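Local structure of transketolase (Campylobacter jejuni, 3L84) at residues N11-L16 with S69-S74; F75-L78 with S84-D87. The protein belongs to the transketolases, thiamine diphosphate-dependent enzymes built from two related thiamine diphosphate-binding-type domains and a C-terminal domain, and is assembled here from two chains. All blocks are in the same frame, centred on the assembly; numbering follows the deposited sequence.

Contact 1 (N11-L16 with S69-S74)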
loop_
_atom_site.group_PDB
_atom_site.type_symbol
_atom_site.label_atom_id
_atom_site.label_comp_id
_atom_site.label_asym_id
_atom_site.label_seq_id
_atom_site.Cartn_x
_atom_site.Cartn_y
_atom_site.Cartn_z
ATOM N N ASN A 11 13.377 -29.487 21.494
ATOM C CA ASN A 11 14.561 -29.761 20.718
ATOM C C ASN A 11 14.267 -30.559 19.444
ATOM O O ASN A 11 14.928 -30.362 18.430
ATOM C CB ASN A 11 15.628 -30.420 21.606
ATOM C CG ASN A 11 16.252 -29.422 22.568
ATOM O OD1 ASN A 11 16.257 -28.217 22.301
ATOM N ND2 ASN A 11 16.764 -29.901 23.694
ATOM N N THR A 12 13.247 -31.412 19.486
ATOM C CA THR A 12 12.793 -32.120 18.284
ATOM C C THR A 12 12.377 -31.090 17.247
ATOM O O THR A 12 12.768 -31.173 16.079
ATOM C CB THR A 12 11.652 -33.094 18.595
ATOM O OG1 THR A 12 12.128 -34.078 19.542
ATOM C CG2 THR A 12 11.183 -33.820 17.324
ATOM N N LEU A 13 11.566 -30.120 17.657
ATOM C CA LEU A 13 11.174 -29.044 16.738
ATOM C C LEU A 13 12.378 -28.258 16.241
ATOM O O LEU A 13 12.432 -27.907 15.054
ATOM C CB LEU A 13 10.172 -28.097 17.403
ATOM C CG LEU A 13 8.759 -28.605 17.695
ATOM C CD1 LEU A 13 8.081 -27.694 18.738
ATOM C CD2 LEU A 13 7.913 -28.730 16.423
ATOM N N ARG A 14 13.323 -27.922 17.130
ATOM C CA ARG A 14 14.513 -27.179 16.717
ATOM C C ARG A 14 15.276 -27.910 15.642
ATOM O O ARG A 14 15.669 -27.313 14.627
ATOM C CB ARG A 14 15.483 -26.976 17.883
ATOM C CG ARG A 14 15.041 -26.003 18.962
ATOM C CD ARG A 14 16.196 -25.711 19.918
ATOM N NE ARG A 14 15.833 -24.534 20.662
ATOM C CZ ARG A 14 15.074 -24.489 21.737
ATOM N NH1 ARG A 14 14.725 -25.557 22.419
ATOM N NH2 ARG A 14 14.670 -23.294 22.156
ATOM N N PHE A 15 15.486 -29.208 15.823
ATOM C CA PHE A 15 16.389 -29.921 14.886
ATOM C C PHE A 15 15.705 -30.347 13.596
ATOM O O PHE A 15 16.347 -30.352 12.546
ATOM C CB PHE A 15 17.145 -31.049 15.578
ATOM C CG PHE A 15 17.989 -30.551 16.736
ATOM C CD1 PHE A 15 18.858 -29.468 16.549
ATOM C CD2 PHE A 15 17.929 -31.147 17.983
ATOM C CE1 PHE A 15 19.627 -28.977 17.596
ATOM C CE2 PHE A 15 18.700 -30.655 19.034
ATOM C CZ PHE A 15 19.528 -29.577 18.835
ATOM N N LEU A 16 14.391 -30.582 13.615
ATOM C CA LEU A 16 13.671 -30.721 12.346
ATOM C C LEU A 16 13.776 -29.438 11.547
ATOM O O LEU A 16 14.083 -29.453 10.357
ATOM C CB LEU A 16 12.189 -31.095 12.567
ATOM C CG LEU A 16 11.875 -32.522 13.009
ATOM C CD1 LEU A 16 10.384 -32.702 13.106
ATOM C CD2 LEU A 16 12.464 -33.572 12.027
ATOM N N SER A 69 8.314 -20.745 8.694
ATOM C CA SER A 69 7.624 -21.880 8.113
ATOM C C SER A 69 8.187 -23.235 8.519
ATOM O O SER A 69 7.415 -24.158 8.705
ATOM C CB SER A 69 7.639 -21.734 6.598
ATOM O OG SER A 69 8.967 -21.641 6.146
ATOM N N ALA A 70 9.510 -23.378 8.649
ATOM C CA ALA A 70 10.030 -24.691 8.978
ATOM C C ALA A 70 9.498 -25.188 10.323
ATOM O O ALA A 70 9.254 -26.372 10.531
ATOM C CB ALA A 70 11.573 -24.672 8.991
ATOM N N LEU A 71 9.326 -24.275 11.258
ATOM C CA LEU A 71 8.798 -24.647 12.572
ATOM C C LEU A 71 7.333 -25.069 12.473
ATOM O O LEU A 71 6.909 -26.058 13.078
ATOM C CB LEU A 71 8.928 -23.489 13.567
ATOM C CG LEU A 71 8.450 -23.761 14.989
ATOM C CD1 LEU A 71 9.313 -24.826 15.660
ATOM C CD2 LEU A 71 8.415 -22.464 15.871
ATOM N N LEU A 72 6.534 -24.301 11.718
ATOM C CA LEU A 72 5.143 -24.671 11.487
ATOM C C LEU A 72 5.041 -26.042 10.844
ATOM O O LEU A 72 4.280 -26.893 11.300
ATOM C CB LEU A 72 4.423 -23.633 10.637
ATOM C CG LEU A 72 2.962 -23.933 10.262
ATOM C CD1 LEU A 72 2.087 -24.127 11.454
ATOM C CD2 LEU A 72 2.472 -22.817 9.355
ATOM N N TYR A 73 5.818 -26.278 9.793
ATOM C CA TYR A 73 5.759 -27.568 9.106
ATOM C C TYR A 73 6.192 -28.715 10.026
ATOM O O TYR A 73 5.589 -29.785 10.008
ATOM C CB TYR A 73 6.670 -27.532 7.881
ATOM C CG TYR A 73 6.286 -26.539 6.814
ATOM C CD1 TYR A 73 4.996 -26.157 6.617
ATOM C CD2 TYR A 73 7.247 -25.989 5.982
ATOM C CE1 TYR A 73 4.662 -25.245 5.610
ATOM C CE2 TYR A 73 6.937 -25.112 4.976
ATOM C CZ TYR A 73 5.663 -24.714 4.801
ATOM O OH TYR A 73 5.328 -23.814 3.795
ATOM N N SER A 74 7.215 -28.484 10.833
ATOM C CA SER A 74 7.639 -29.500 11.793
ATOM C C SER A 74 6.493 -29.876 12.736
ATOM O O SER A 74 6.220 -31.070 12.962
ATOM C CB SER A 74 8.817 -28.992 12.589
ATOM O OG SER A 74 9.995 -28.786 11.811
#
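Leu13 and Leu16 meet Leu71 and Ser74 without any flat group between them; the planar side chains of both helices lie away from the junction. Over one face of the Tyr73 ring sits the carbonyl oxygen of Ser69, displaced toward the rim, while Arg14 NH1 donates to Asn11 OD1 at 3.1 Å, the oxygen lying 18° out of the guanidinium plane. Phe15, on the far side of its helix, meets Phe274 edge-to-face.

The contact is small, burying 221 Å², and sets one leucine-leucine pair beside a serine wedged against Leu13 and Leu16. Leu13 works with two parts: its CB lies 3.8 Å from Leu71 CD1, and its branch atom CD2 comes to 3.9 Å from Ser74 CB. The Leu71 methyl gets there because CG stands anti to the backbone N (chi1 -178°). Next to this pair, Leu16 CB rests 3.3 Å from Ser74 OG, and its CD1 also flanks the serine. The hydroxyl beside these hydrocarbons is satisfied within its own helix: Ser74 OG donates to Ala70 O at 2.8 Å. Ser74 N also donates to Ala70 O, from the opposite face of the carbonyl plane, so the two donors bracket that oxygen.

The segment axes approach to 9.0 Å with N-to-C directions 124° apart, and all four touching residues are buried. Helix 30-42 adds neighbours: Leu13 touches Ser40, and Leu71 touches Leu35 and Leu39. Helix 3-24 thereby lies against helix 69-79, which follows edge strand 60-63 of the five-stranded parallel sheet.

Contact 2 (F75-L78 with S84-D87)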
loop_
_atom_site.group_PDB
_atom_site.type_symbol
_atom_site.label_atom_id
_atom_site.label_comp_id
_atom_site.label_asym_id
_atom_site.label_seq_id
_atom_site.Cartn_x
_atom_site.Cartn_y
_atom_site.Cartn_z
ATOM N N PHE A 75 5.825 -28.847 13.268
ATOM C CA PHE A 75 4.702 -29.044 14.177
ATOM C C PHE A 75 3.528 -29.756 13.501
ATOM O O PHE A 75 2.932 -30.665 14.079
ATOM C CB PHE A 75 4.276 -27.698 14.746
ATOM C CG PHE A 75 3.044 -27.770 15.598
ATOM C CD1 PHE A 75 3.064 -28.455 16.791
ATOM C CD2 PHE A 75 1.854 -27.237 15.163
ATOM C CE1 PHE A 75 1.907 -28.563 17.567
ATOM C CE2 PHE A 75 0.710 -27.335 15.953
ATOM C CZ PHE A 75 0.758 -27.989 17.147
ATOM N N LEU A 76 3.200 -29.384 12.267
ATOM C CA LEU A 76 2.084 -30.058 11.564
ATOM C C LEU A 76 2.408 -31.531 11.338
ATOM O O LEU A 76 1.566 -32.417 11.558
ATOM C CB LEU A 76 1.770 -29.365 10.243
ATOM C CG LEU A 76 1.267 -27.936 10.340
ATOM C CD1 LEU A 76 1.063 -27.312 8.937
ATOM C CD2 LEU A 76 -0.050 -27.830 11.137
ATOM N N HIS A 77 3.638 -31.833 10.919
ATOM C CA HIS A 77 4.038 -33.223 10.718
ATOM C C HIS A 77 3.953 -34.017 12.034
ATOM O O HIS A 77 3.391 -35.104 12.111
ATOM C CB HIS A 77 5.474 -33.310 10.191
ATOM C CG HIS A 77 5.934 -34.719 10.068
ATOM N ND1 HIS A 77 6.898 -35.298 10.868
ATOM C CD2 HIS A 77 5.439 -35.709 9.294
ATOM C CE1 HIS A 77 7.013 -36.578 10.543
ATOM N NE2 HIS A 77 6.129 -36.852 9.603
ATOM N N LEU A 78 4.541 -33.464 13.080
ATOM C CA LEU A 78 4.583 -34.150 14.375
ATOM C C LEU A 78 3.202 -34.376 14.965
ATOM O O LEU A 78 2.978 -35.371 15.650
ATOM C CB LEU A 78 5.434 -33.370 15.371
ATOM C CG LEU A 78 6.935 -33.414 15.076
ATOM C CD1 LEU A 78 7.667 -32.255 15.786
ATOM C CD2 LEU A 78 7.531 -34.755 15.511
ATOM N N SER A 84 4.213 -35.147 5.387
ATOM C CA SER A 84 5.092 -36.265 5.688
ATOM C C SER A 84 6.520 -35.834 5.988
ATOM O O SER A 84 6.929 -34.698 5.738
ATOM C CB SER A 84 5.105 -37.236 4.521
ATOM O OG SER A 84 5.774 -36.674 3.421
ATOM N N LEU A 85 7.313 -36.770 6.483
ATOM C CA LEU A 85 8.730 -36.539 6.655
ATOM C C LEU A 85 9.402 -36.235 5.316
ATOM O O LEU A 85 10.226 -35.328 5.228
ATOM C CB LEU A 85 9.398 -37.728 7.348
ATOM C CG LEU A 85 10.807 -37.465 7.893
ATOM C CD1 LEU A 85 10.789 -36.454 9.050
ATOM C CD2 LEU A 85 11.434 -38.800 8.334
ATOM N N GLU A 86 9.034 -36.947 4.265
ATOM C CA GLU A 86 9.559 -36.641 2.952
ATOM C C GLU A 86 9.233 -35.196 2.534
ATOM O O GLU A 86 10.049 -34.517 1.927
ATOM C CB GLU A 86 9.043 -37.615 1.894
ATOM C CG GLU A 86 9.883 -37.635 0.638
ATOM C CD GLU A 86 11.347 -38.094 0.850
ATOM O OE1 GLU A 86 11.692 -38.769 1.856
ATOM O OE2 GLU A 86 12.167 -37.748 -0.016
ATOM N N ASP A 87 8.021 -34.743 2.835
ATOM C CA ASP A 87 7.681 -33.351 2.528
ATOM C C ASP A 87 8.639 -32.367 3.234
ATOM O O ASP A 87 9.074 -31.380 2.656
ATOM C CB ASP A 87 6.238 -33.045 2.958
ATOM C CG ASP A 87 5.199 -33.767 2.140
ATOM O OD1 ASP A 87 5.403 -34.006 0.911
ATOM O OD2 ASP A 87 4.114 -34.077 2.713
#
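His77 meets Leu85 and the backbone of Ser84 where the end of one helix faces the start of the next, the His77 and Leu85 side chains set at a slant to one another. The CB of His77 points toward the 84-87 segment, and with CG anti to the backbone N (chi1 176°) the imidazole is brought against it. Leu85 CA lies over one face of the ring, 3.9 Å above the plane and displaced toward the rim. The Leu85 side chain continues past the imidazole, its CB and CD1 lying beside the ring, and Ser84 C approaches the same ring from an oblique direction. The imidazole is probably turned over in the model, so the account rests on the ring plane and not on its individual atoms. The evidence supports a ring packed on the first turn of a helix, partly on backbone and partly on an aliphatic chain.

That backbone is held by a capping box at Ser84, the N-cap residue. Ser84 N donates to Asp87 OD2 at 2.9 Å in an almost straight bond (176°), reaching the anti side of the carboxylate from 34° out of its plane. In return Asp87 N donates to Ser84 OG at 3.0 Å. The reciprocal pair fixes the opening turn on which the imidazole rests, and the carboxylate's place at a helix N terminus is probably favourable electrostatically.

Only 121 Å² is buried, and the touching residues are partly exposed; a glycerol, probably from the crystallisation liquor, lies about 4 Å from the His77 side chain. Ile282 also packs on His77, while Asp87 O accepts a hydrogen bond from Thr98 OG1. The arrangement thus joins helix 69-79 to the short helix 85-88 across the turn connecting them, at the surface of the thiamine diphosphate binding domain.

How the contacts relate
From the N terminus, helix 3-24 enters contact 1 first, and that contact closes a loop of 52 residues which includes helix 30-42 and strand 60-63. Contact 2 opens just afterwards, on the later turns of helix 69-79, and spans only the five residues between segments 75-78 and 84-87. The two closures are in series, neither enclosing nor crossing the other. Their centres are 9 Å apart, and direct packing bridges them: Leu13 CD2 lies 3.6 Å from Leu78 CD1, and Leu16 CD1 is 3.8 Å from that same methyl. Helix 69-79 is therefore shared, buried against helix 3-24 and, further along, meeting helix 85-88 at the surface.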